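Local coordinates for protein BIFUNCTIONAL PROTEIN Proline utilization A (PutA) (Corynebacterium freiburgense, PDB 5UX5) that probably catalyses both oxidation steps from proline to glutamate, pairing an FAD-dependent proline dehydrogenase with an NAD-dependent aldehyde dehydrogenase in one chain, at residues Leu303-Glu306 against Lys307-Ala310. Sequence-based numbering, arbitrary orientation.
Sequences LSME and KVDA. With FAD (flavin-adenine dinucleotide), chain E.
The opening turns of helix 303-313, which follows strand 293-298 in the parallel barrel of the proline dehydrogenase domain, illustrate how a helix start can serve a cofactor and its own backbone at once. At its head, L303 meets K307 one turn on: CG of L303 lies 3.8 Å from CE of K307. Because L303 carries CG anti to its nitrogen (chi1 -174°), its isobutyl end reaches the FAD adenine, with CD2 over the ring face, 3.5 Å from C5A, a CH-pi contact. K307 runs extended beyond CG and crosses the leucine at a slant, CE resting against both CG and CD1 of L303, while its own CG packs 3.3 Å from O of L303. Farther round, M305 folds back through chi2 (-49°) and chi3, so that CE rests 3.9 Å from CG1 of V308 as the two side chains lie side by side.

Beneath these pairs, i to i+4 bonds join the carbonyls of L303, S304, M305 and E306 to the amides of K307, V308, D309 and A310. K307 N is shared between L303 O and, weakly, S304 O. The last rung, A310 N to E306 O, is longer at 3.3 Å. The carboxylate of the buried E306 accepts the backbone N-H of Y236 through OE2. Side chains of one first turn thus do different jobs: the methyl CD2 of L303 packs on one face of the adenine, while the glutamate ties the helix to the residues after strand 228-232.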
loop_
_atom_site.group_PDB
_atom_site.type_symbol
_atom_site.label_atom_id
_atom_site.label_comp_id
_atom_site.label_asym_id
_atom_site.label_seq_id
_atom_site.Cartn_x
_atom_site.Cartn_y
_atom_site.Cartn_z
ATOM N N LEU A 303 1.983 -3.831 18.480
ATOM C CA LEU A 303 2.891 -4.805 17.879
ATOM C C LEU A 303 2.294 -5.454 16.620
ATOM O O LEU A 303 2.985 -5.592 15.598
ATOM C CB LEU A 303 3.267 -5.855 18.935
ATOM C CG LEU A 303 4.319 -6.942 18.659
ATOM C CD1 LEU A 303 5.698 -6.345 18.486
ATOM C CD2 LEU A 303 4.320 -7.965 19.769
ATOM N N SER A 304 1.008 -5.832 16.665
ATOM C CA SER A 304 0.345 -6.443 15.511
ATOM C C SER A 304 0.482 -5.576 14.272
ATOM O O SER A 304 1.070 -5.992 13.270
ATOM C CB SER A 304 -1.138 -6.670 15.798
ATOM O OG SER A 304 -1.362 -7.790 16.653
ATOM N N MET A 305 -0.060 -4.354 14.318
ATOM C CA MET A 305 0.032 -3.517 13.128
ATOM C C MET A 305 1.462 -3.103 12.811
ATOM O O MET A 305 1.759 -2.792 11.651
ATOM C CB MET A 305 -0.853 -2.288 13.246
ATOM C CG MET A 305 -2.360 -2.579 13.116
ATOM S SD MET A 305 -2.832 -3.597 11.695
ATOM C CE MET A 305 -2.019 -2.707 10.364
ATOM N N GLU A 306 2.363 -3.125 13.792
ATOM C CA GLU A 306 3.755 -2.821 13.497
ATOM C C GLU A 306 4.405 -3.922 12.672
ATOM O O GLU A 306 5.244 -3.633 11.812
ATOM C CB GLU A 306 4.524 -2.603 14.792
ATOM C CG GLU A 306 4.330 -1.265 15.445
ATOM C CD GLU A 306 4.923 -0.150 14.628
ATOM O OE1 GLU A 306 5.719 -0.424 13.697
ATOM O OE2 GLU A 306 4.598 1.012 14.931
ATOM N N LYS A 307 4.016 -5.179 12.897
ATOM C CA LYS A 307 4.579 -6.272 12.116
ATOM C C LYS A 307 3.959 -6.316 10.718
ATOM O O LYS A 307 4.670 -6.546 9.726
ATOM C CB LYS A 307 4.351 -7.605 12.843
ATOM C CG LYS A 307 5.014 -7.757 14.233
ATOM C CD LYS A 307 5.216 -9.201 14.649
ATOM C CE LYS A 307 5.808 -9.281 16.067
ATOM N NZ LYS A 307 6.413 -10.583 16.544
ATOM N N VAL A 308 2.651 -6.045 10.612
ATOM C CA VAL A 308 2.017 -5.938 9.294
ATOM C C VAL A 308 2.680 -4.841 8.467
ATOM O O VAL A 308 2.993 -5.037 7.291
ATOM C CB VAL A 308 0.496 -5.710 9.418
ATOM C CG1 VAL A 308 -0.038 -5.188 8.101
ATOM C CG2 VAL A 308 -0.259 -6.997 9.844
ATOM N N ASP A 309 2.846 -3.648 9.049
ATOM C CA ASP A 309 3.474 -2.533 8.334
ATOM C C ASP A 309 4.837 -2.939 7.769
ATOM O O ASP A 309 5.204 -2.553 6.649
ATOM C CB ASP A 309 3.608 -1.323 9.274
ATOM C CG ASP A 309 4.009 -0.054 8.543
ATOM O OD1 ASP A 309 3.514 0.145 7.431
ATOM O OD2 ASP A 309 4.808 0.758 9.055
ATOM N N ALA A 310 5.613 -3.694 8.556
ATOM C CA ALA A 310 6.919 -4.174 8.122
ATOM C C ALA A 310 6.798 -5.206 7.002
ATOM O O ALA A 310 7.436 -5.067 5.947
ATOM C CB ALA A 310 7.688 -4.759 9.311
HETATM P PA FAD E . 3.215 -7.592 30.052
HETATM O O1A FAD E . 2.555 -8.997 29.834
HETATM O O2A FAD E . 4.399 -7.486 30.893
HETATM O O5B FAD E . 3.714 -6.865 28.861
HETATM C C5B FAD E . 3.093 -7.065 27.605
HETATM C C4B FAD E . 3.849 -6.263 26.562
HETATM O O4B FAD E . 4.997 -6.942 26.143
HETATM C C3B FAD E . 3.054 -6.013 25.320
HETATM O O3B FAD E . 2.150 -4.967 25.384
HETATM C C2B FAD E . 4.117 -5.773 24.310
HETATM O O2B FAD E . 4.461 -4.438 24.239
HETATM C C1B FAD E . 5.225 -6.672 24.778
HETATM N N9A FAD E . 5.295 -7.921 24.034
HETATM C C8A FAD E . 4.526 -9.056 24.250
HETATM N N7A FAD E . 4.857 -10.003 23.350
HETATM C C5A FAD E . 5.869 -9.556 22.507
HETATM C C6A FAD E . 6.589 -10.116 21.434
HETATM N N6A FAD E . 6.358 -11.456 20.921
HETATM N N1A FAD E . 7.535 -9.374 20.834
HETATM C C2A FAD E . 7.788 -8.095 21.254
HETATM N N3A FAD E . 7.103 -7.523 22.294
HETATM C C4A FAD E . 6.153 -8.214 22.934
HETATM N N1 FAD E . 0.607 1.642 24.955
HETATM C C2 FAD E . 1.104 2.505 23.913
HETATM O O2 FAD E . 1.674 1.930 22.802
HETATM N N3 FAD E . 0.938 3.892 24.023
HETATM C C4 FAD E . 0.342 4.471 25.144
HETATM O O4 FAD E . 0.203 5.846 25.235
HETATM C C4X FAD E . -0.033 3.602 26.306
HETATM N N5 FAD E . -0.473 4.124 27.517
HETATM C C5X FAD E . -0.767 3.283 28.598
HETATM C C6 FAD E . -1.217 3.804 29.826
HETATM C C7 FAD E . -1.507 2.937 30.874
HETATM C C7M FAD E . -1.997 3.462 32.191
HETATM C C8 FAD E . -1.340 1.582 30.737
HETATM C C8M FAD E . -1.650 0.657 31.869
HETATM C C9 FAD E . -0.899 1.061 29.529
HETATM C C9A FAD E . -0.614 1.907 28.473
HETATM N N10 FAD E . -0.146 1.334 27.255
HETATM C C10 FAD E . 0.150 2.169 26.156
HETATM C "C1'" FAD E . -0.036 -0.131 27.126
HETATM C "C2'" FAD E . 1.327 -0.735 27.326
HETATM O "O2'" FAD E . 2.141 -0.347 26.278
HETATM C "C3'" FAD E . 1.143 -2.266 27.406
HETATM O "O3'" FAD E . 0.660 -2.697 26.193
HETATM C "C4'" FAD E . 0.217 -2.826 28.492
HETATM O "O4'" FAD E . 0.099 -2.001 29.594
HETATM C "C5'" FAD E . 0.547 -4.280 28.899
HETATM O "O5'" FAD E . 1.917 -4.560 29.162
HETATM P P FAD E . 2.507 -4.946 30.621
HETATM O O1P FAD E . 3.773 -4.163 31.135
HETATM O O2P FAD E . 1.162 -4.866 31.442
HETATM O O3P FAD E . 2.430 -6.559 30.764
#